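PDB 4ILV: intradiol ring-cleavage dioxygenase from Streptomyces sp. SirexAA-E, which probably uses a protein-bound iron(III) ion and O2 to split the ring of catechol-type compounds between the hydroxyl-bearing carbons, and carries a carbohydrate-binding module. Local coordinates for residues Val71-Lys77 / Phe182-Gln188; Thr80-Phe86 / Gly104-Ala110. All coordinates share one frame; numbering follows the deposited sequence.

Interaction 1. Residues Val71-Lys77 / Phe182-Gln188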
loop_
_atom_site.group_PDB
_atom_site.type_symbol
_atom_site.label_atom_id
_atom_site.label_comp_id
_atom_site.label_asym_id
_atom_site.label_seq_id
_atom_site.Cartn_x
_atom_site.Cartn_y
_atom_site.Cartn_z
ATOM N N VAL A 71 -11.972 -0.382 2.106
ATOM C CA VAL A 71 -11.836 -1.763 2.525
ATOM C C VAL A 71 -13.243 -2.368 2.622
ATOM O O VAL A 71 -14.068 -1.883 3.390
ATOM C CB VAL A 71 -11.125 -1.875 3.894
ATOM C CG1 VAL A 71 -11.052 -3.334 4.339
ATOM C CG2 VAL A 71 -9.709 -1.240 3.836
ATOM N N PHE A 72 -13.517 -3.413 1.844
ATOM C CA PHE A 72 -14.828 -4.067 1.902
ATOM C C PHE A 72 -14.695 -5.416 2.573
ATOM O O PHE A 72 -13.608 -5.989 2.601
ATOM C CB PHE A 72 -15.413 -4.257 0.501
ATOM C CG PHE A 72 -15.723 -2.964 -0.212
ATOM C CD1 PHE A 72 -16.900 -2.272 0.055
ATOM C CD2 PHE A 72 -14.832 -2.435 -1.139
ATOM C CE1 PHE A 72 -17.189 -1.071 -0.598
ATOM C CE2 PHE A 72 -15.107 -1.242 -1.804
ATOM C CZ PHE A 72 -16.285 -0.556 -1.537
ATOM N N GLY A 73 -15.803 -5.911 3.119
ATOM C CA GLY A 73 -15.869 -7.267 3.619
ATOM C C GLY A 73 -16.577 -8.163 2.624
ATOM O O GLY A 73 -16.750 -7.786 1.469
ATOM N N ARG A 74 -17.009 -9.334 3.087
ATOM C CA ARG A 74 -17.580 -10.375 2.232
ATOM C C ARG A 74 -18.861 -9.977 1.501
ATOM O O ARG A 74 -19.208 -10.583 0.484
ATOM C CB ARG A 74 -17.876 -11.639 3.055
ATOM C CG ARG A 74 -16.700 -12.586 3.241
ATOM C CD ARG A 74 -17.165 -13.947 3.769
ATOM N NE ARG A 74 -16.276 -14.472 4.808
ATOM C CZ ARG A 74 -16.384 -15.680 5.358
ATOM N NH1 ARG A 74 -17.337 -16.515 4.958
ATOM N NH2 ARG A 74 -15.529 -16.062 6.301
ATOM N N ALA A 75 -19.592 -9.000 2.022
ATOM C CA ALA A 75 -20.850 -8.631 1.378
ATOM C C ALA A 75 -20.761 -7.321 0.602
ATOM O O ALA A 75 -21.786 -6.690 0.355
ATOM C CB ALA A 75 -21.973 -8.576 2.382
ATOM N N CYS A 76 -19.543 -6.921 0.230
ATOM C CA CYS A 76 -19.317 -5.670 -0.498
ATOM C C CYS A 76 -19.745 -4.452 0.328
ATOM O O CYS A 76 -20.130 -3.424 -0.219
ATOM C CB CYS A 76 -20.064 -5.662 -1.853
ATOM S SG CYS A 76 -19.491 -6.819 -3.126
ATOM N N LYS A 77 -19.677 -4.557 1.647
ATOM C CA LYS A 77 -20.006 -3.414 2.474
ATOM C C LYS A 77 -18.736 -2.900 3.138
ATOM O O LYS A 77 -17.852 -3.683 3.473
ATOM C CB LYS A 77 -21.070 -3.786 3.510
ATOM C CG LYS A 77 -22.462 -3.929 2.914
ATOM C CD LYS A 77 -23.546 -3.940 3.985
ATOM C CE LYS A 77 -23.952 -5.359 4.366
ATOM N NZ LYS A 77 -25.057 -5.384 5.372
ATOM N N PHE A 182 -9.547 -2.904 -1.119
ATOM C CA PHE A 182 -9.285 -4.191 -0.482
ATOM C C PHE A 182 -10.609 -4.918 -0.269
ATOM O O PHE A 182 -11.635 -4.291 0.013
ATOM C CB PHE A 182 -8.619 -4.020 0.884
ATOM C CG PHE A 182 -7.257 -3.366 0.834
ATOM C CD1 PHE A 182 -7.134 -1.991 0.717
ATOM C CD2 PHE A 182 -6.106 -4.131 0.943
ATOM C CE1 PHE A 182 -5.874 -1.390 0.693
ATOM C CE2 PHE A 182 -4.841 -3.531 0.920
ATOM C CZ PHE A 182 -4.731 -2.166 0.790
ATOM N N VAL A 183 -10.580 -6.240 -0.403
ATOM C CA VAL A 183 -11.702 -7.076 0.014
ATOM C C VAL A 183 -11.138 -8.118 0.976
ATOM O O VAL A 183 -10.291 -8.923 0.594
ATOM C CB VAL A 183 -12.363 -7.755 -1.180
ATOM C CG1 VAL A 183 -13.502 -8.670 -0.712
ATOM C CG2 VAL A 183 -12.900 -6.708 -2.125
ATOM N N LEU A 184 -11.563 -8.056 2.233
ATOM C CA LEU A 184 -11.088 -8.967 3.258
ATOM C C LEU A 184 -12.134 -10.034 3.564
ATOM O O LEU A 184 -13.337 -9.782 3.474
ATOM C CB LEU A 184 -10.791 -8.204 4.546
ATOM C CG LEU A 184 -9.838 -7.021 4.436
ATOM C CD1 LEU A 184 -9.650 -6.388 5.809
ATOM C CD2 LEU A 184 -8.519 -7.464 3.848
ATOM N N ASP A 185 -11.659 -11.207 3.967
ATOM C CA ASP A 185 -12.525 -12.329 4.307
ATOM C C ASP A 185 -13.187 -12.114 5.677
ATOM O O ASP A 185 -12.811 -12.736 6.675
ATOM C CB ASP A 185 -11.718 -13.629 4.279
ATOM C CG ASP A 185 -12.590 -14.862 4.340
ATOM O OD1 ASP A 185 -12.088 -15.919 4.782
ATOM O OD2 ASP A 185 -13.772 -14.773 3.936
ATOM N N VAL A 186 -14.177 -11.222 5.700
ATOM C CA VAL A 186 -14.906 -10.850 6.907
ATOM C C VAL A 186 -16.401 -10.919 6.628
ATOM O O VAL A 186 -16.919 -10.160 5.809
ATOM C CB VAL A 186 -14.550 -9.411 7.343
ATOM C CG1 VAL A 186 -15.440 -8.954 8.490
ATOM C CG2 VAL A 186 -13.073 -9.311 7.702
ATOM N N ALA A 187 -17.097 -11.807 7.336
ATOM C CA ALA A 187 -18.520 -12.055 7.099
ATOM C C ALA A 187 -19.400 -10.843 7.387
ATOM O O ALA A 187 -19.192 -10.124 8.370
ATOM C CB ALA A 187 -18.985 -13.258 7.912
ATOM N N GLN A 188 -20.379 -10.618 6.509
ATOM C CA GLN A 188 -21.290 -9.485 6.636
ATOM C C GLN A 188 -22.743 -9.906 6.366
ATOM O O GLN A 188 -23.681 -9.162 6.649
ATOM C CB GLN A 188 -20.876 -8.355 5.681
ATOM C CG GLN A 188 -19.475 -7.772 5.908
ATOM C CD GLN A 188 -19.161 -6.635 4.936
ATOM O OE1 GLN A 188 -19.097 -6.837 3.722
ATOM N NE2 GLN A 188 -18.991 -5.431 5.470
#
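Q188 OE1 is gripped by two backbone N-H groups, one in the facing turn and one just after it. A75 N reaches Q188 OE1 at 2.8 Å, in the plane of the amide and on a lone pair, while K77 N comes in at 3.1 Å, tilted out of that plane. The same amide gives a third bond: Q188 NE2 donates to K77 O over 2.9 Å, meeting the carbonyl from above its plane. C76 N bonded to G73 O closes the type I turn G73-C76; just outside it, K77 O takes both G73 N and Q188 NE2. Q188 gets there because its chain runs extended beyond CG (chi2 -179°), its CB packed on the methyl of A75. G73 presents only backbone to the Q188 amide and V186 O, which also accepts R74 N. Farther out, R74 NE forms a salt bridge to D185 OD2 at 2.7 Å, the guanidinium and carboxylate planes 23° apart, though the arginine is poorly ordered. Toward the interior the chains pair as parallel strands, V71 with F182 and F72 with V183: F72 N donates to F182 O at 2.8 Å. L184, just past the strand end, continues the ladder, its N donating to F72 O at 2.9 Å and its CD1 resting on V71 CG1. Strands 64-72 and 175-183 are neighbours in the mixed sheet of the beta-sandwich typical of intradiol dioxygenases.

Interaction 2. Residues Thr80-Phe86 / Gly104-Ala110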
loop_
_atom_site.group_PDB
_atom_site.type_symbol
_atom_site.label_atom_id
_atom_site.label_comp_id
_atom_site.label_asym_id
_atom_site.label_seq_id
_atom_site.Cartn_x
_atom_site.Cartn_y
_atom_site.Cartn_z
ATOM N N THR A 80 -15.221 -0.760 8.896
ATOM C CA THR A 80 -14.733 0.325 9.729
ATOM C C THR A 80 -13.660 -0.190 10.705
ATOM O O THR A 80 -13.656 -1.361 11.083
ATOM C CB THR A 80 -15.908 0.991 10.487
ATOM O OG1 THR A 80 -15.501 2.260 11.005
ATOM C CG2 THR A 80 -16.400 0.098 11.617
ATOM N N GLY A 81 -12.724 0.676 11.081
ATOM C CA GLY A 81 -11.707 0.310 12.048
ATOM C C GLY A 81 -10.676 -0.698 11.560
ATOM O O GLY A 81 -10.004 -1.348 12.358
ATOM N N VAL A 82 -10.533 -0.835 10.250
ATOM C CA VAL A 82 -9.510 -1.732 9.728
ATOM C C VAL A 82 -8.152 -1.068 9.832
ATOM O O VAL A 82 -7.999 0.078 9.421
ATOM C CB VAL A 82 -9.771 -2.105 8.269
ATOM C CG1 VAL A 82 -8.634 -2.985 7.728
ATOM C CG2 VAL A 82 -11.137 -2.793 8.136
ATOM N N LEU A 83 -7.175 -1.791 10.378
ATOM C CA LEU A 83 -5.787 -1.320 10.431
ATOM C C LEU A 83 -5.083 -1.540 9.083
ATOM O O LEU A 83 -5.047 -2.655 8.567
ATOM C CB LEU A 83 -5.046 -2.039 11.565
ATOM C CG LEU A 83 -3.553 -1.816 11.865
ATOM C CD1 LEU A 83 -2.604 -2.570 10.937
ATOM C CD2 LEU A 83 -3.224 -0.332 11.899
ATOM N N LEU A 84 -4.549 -0.464 8.506
ATOM C CA LEU A 84 -3.714 -0.547 7.314
ATOM C C LEU A 84 -2.311 -0.003 7.618
ATOM O O LEU A 84 -2.163 1.159 7.962
ATOM C CB LEU A 84 -4.334 0.246 6.168
ATOM C CG LEU A 84 -5.690 -0.292 5.694
ATOM C CD1 LEU A 84 -6.347 0.714 4.781
ATOM C CD2 LEU A 84 -5.477 -1.610 4.963
ATOM N N ASP A 85 -1.304 -0.849 7.487
ATOM C CA ASP A 85 0.062 -0.512 7.860
ATOM C C ASP A 85 0.911 -0.584 6.601
ATOM O O ASP A 85 1.174 -1.670 6.091
ATOM C CB ASP A 85 0.544 -1.510 8.917
ATOM C CG ASP A 85 1.917 -1.152 9.518
ATOM O OD1 ASP A 85 2.391 -0.009 9.335
ATOM O OD2 ASP A 85 2.511 -2.025 10.195
ATOM N N PHE A 86 1.321 0.576 6.092
ATOM C CA PHE A 86 2.047 0.656 4.826
ATOM C C PHE A 86 3.553 0.814 5.049
ATOM O O PHE A 86 3.981 1.478 5.991
ATOM C CB PHE A 86 1.561 1.861 4.017
ATOM C CG PHE A 86 0.152 1.733 3.472
ATOM C CD1 PHE A 86 -0.074 1.084 2.272
ATOM C CD2 PHE A 86 -0.921 2.310 4.127
ATOM C CE1 PHE A 86 -1.345 0.999 1.740
ATOM C CE2 PHE A 86 -2.206 2.232 3.605
ATOM C CZ PHE A 86 -2.420 1.575 2.415
ATOM N N GLY A 104 4.131 3.915 7.922
ATOM C CA GLY A 104 3.049 4.559 8.647
ATOM C C GLY A 104 1.750 3.772 8.545
ATOM O O GLY A 104 1.480 3.166 7.515
ATOM N N HIS A 105 0.946 3.783 9.608
ATOM C CA HIS A 105 -0.320 3.055 9.601
ATOM C C HIS A 105 -1.510 3.960 9.881
ATOM O O HIS A 105 -1.354 5.085 10.384
ATOM C CB HIS A 105 -0.299 1.900 10.610
ATOM C CG HIS A 105 -0.312 2.341 12.045
ATOM N ND1 HIS A 105 0.837 2.447 12.804
ATOM C CD2 HIS A 105 -1.335 2.678 12.862
ATOM C CE1 HIS A 105 0.518 2.849 14.023
ATOM N NE2 HIS A 105 -0.794 2.997 14.082
ATOM N N GLN A 106 -2.699 3.438 9.580
ATOM C CA GLN A 106 -3.946 4.172 9.750
ATOM C C GLN A 106 -5.106 3.204 9.938
ATOM O O GLN A 106 -4.959 2.002 9.734
ATOM C CB GLN A 106 -4.221 5.046 8.528
ATOM C CG GLN A 106 -4.431 4.243 7.240
ATOM C CD GLN A 106 -4.575 5.124 6.025
ATOM O OE1 GLN A 106 -5.681 5.533 5.668
ATOM N NE2 GLN A 106 -3.454 5.416 5.366
ATOM N N PHE A 107 -6.258 3.742 10.329
ATOM C CA PHE A 107 -7.476 2.956 10.506
ATOM C C PHE A 107 -8.565 3.487 9.590
ATOM O O PHE A 107 -8.666 4.702 9.379
ATOM C CB PHE A 107 -7.951 3.016 11.959
ATOM C CG PHE A 107 -7.006 2.365 12.920
ATOM C CD1 PHE A 107 -7.193 1.049 13.312
ATOM C CD2 PHE A 107 -5.914 3.061 13.415
ATOM C CE1 PHE A 107 -6.313 0.437 14.196
ATOM C CE2 PHE A 107 -5.031 2.455 14.295
ATOM C CZ PHE A 107 -5.236 1.141 14.686
ATOM N N THR A 108 -9.365 2.588 9.015
ATOM C CA THR A 108 -10.434 3.042 8.136
ATOM C C THR A 108 -11.521 3.712 8.952
ATOM O O THR A 108 -11.842 3.275 10.064
ATOM C CB THR A 108 -11.064 1.901 7.304
ATOM O OG1 THR A 108 -11.530 0.866 8.177
ATOM C CG2 THR A 108 -10.082 1.343 6.303
ATOM N N GLY A 109 -12.102 4.767 8.390
ATOM C CA GLY A 109 -13.177 5.470 9.064
ATOM C C GLY A 109 -14.532 4.812 8.887
ATOM O O GLY A 109 -14.639 3.659 8.454
ATOM N N ALA A 110 -15.573 5.557 9.236
ATOM C CA ALA A 110 -16.938 5.069 9.142
ATOM C C ALA A 110 -17.288 4.637 7.722
ATOM O O ALA A 110 -17.990 3.651 7.521
ATOM C CB ALA A 110 -17.904 6.135 9.623
#
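Two neighbouring antiparallel strands, 83-87 and the outermost strand 103-107, meet here in one sheet of the dioxygenase beta-sandwich. L84 with Q106 and F86 with G104 are the hydrogen-bonded pairs, each joined by two bonds; L84 N to Q106 O, at 2.8 Å, is nearly straight at hydrogen. Beyond the strand ends the pairing goes on through T108. Its N donates to V82 O, its carbonyl takes G81 N, and T108 OG1 accepts V82 N at 2.9 Å. That hydroxyl sits between the backbone N and carbonyl carbon of its own residue (chi1 56°) and is also bonded to L79 O, joining it to the backbone at both L79 and V82.

On the inner face, L84, F86 and Q106 pack on F114 of strand 113-119. Q106 NE2 lies 3.8 Å from F86 CE2, with amide and ring planes 65° apart, and this buried amide nitrogen is satisfied by T115 O. On the other face, D85 OD1 comes within 3.5 Å of H105 CB. The carboxylate and imidazole planes are almost perpendicular, and S49 OG bonds to both D85 OD1 and H105 ND1, bridging the two side chains. Next along this face is L83, whose CG is anti to the backbone N (chi1 178°), bringing CD2 between the neighbouring rings: it is 3.7 Å from H105 CD2, and makes a CH-pi contact over the face of F107, 4.0 Å from the ring centroid.

Interactions 1 and 2 lie in different sheets of the same sandwich and meet in its hydrophobic interior. V71, at the inner end of interaction 1, is the meeting point: its CG2 lies 3.6 Å from T108 CG2, and its CG1 packs on V82 CG2. L184 adds a second apolar touch to V82. Outward from there, 71-77/182-188 runs into exposed loops, where a side-chain amide and a salt bridge take over from a short parallel pairing. By contrast, 80-86/104-110 lies closer to the centre of the chain, and regular antiparallel backbone bonding carries most of it, with polar side chains satisfied largely by neighbours outside the pair.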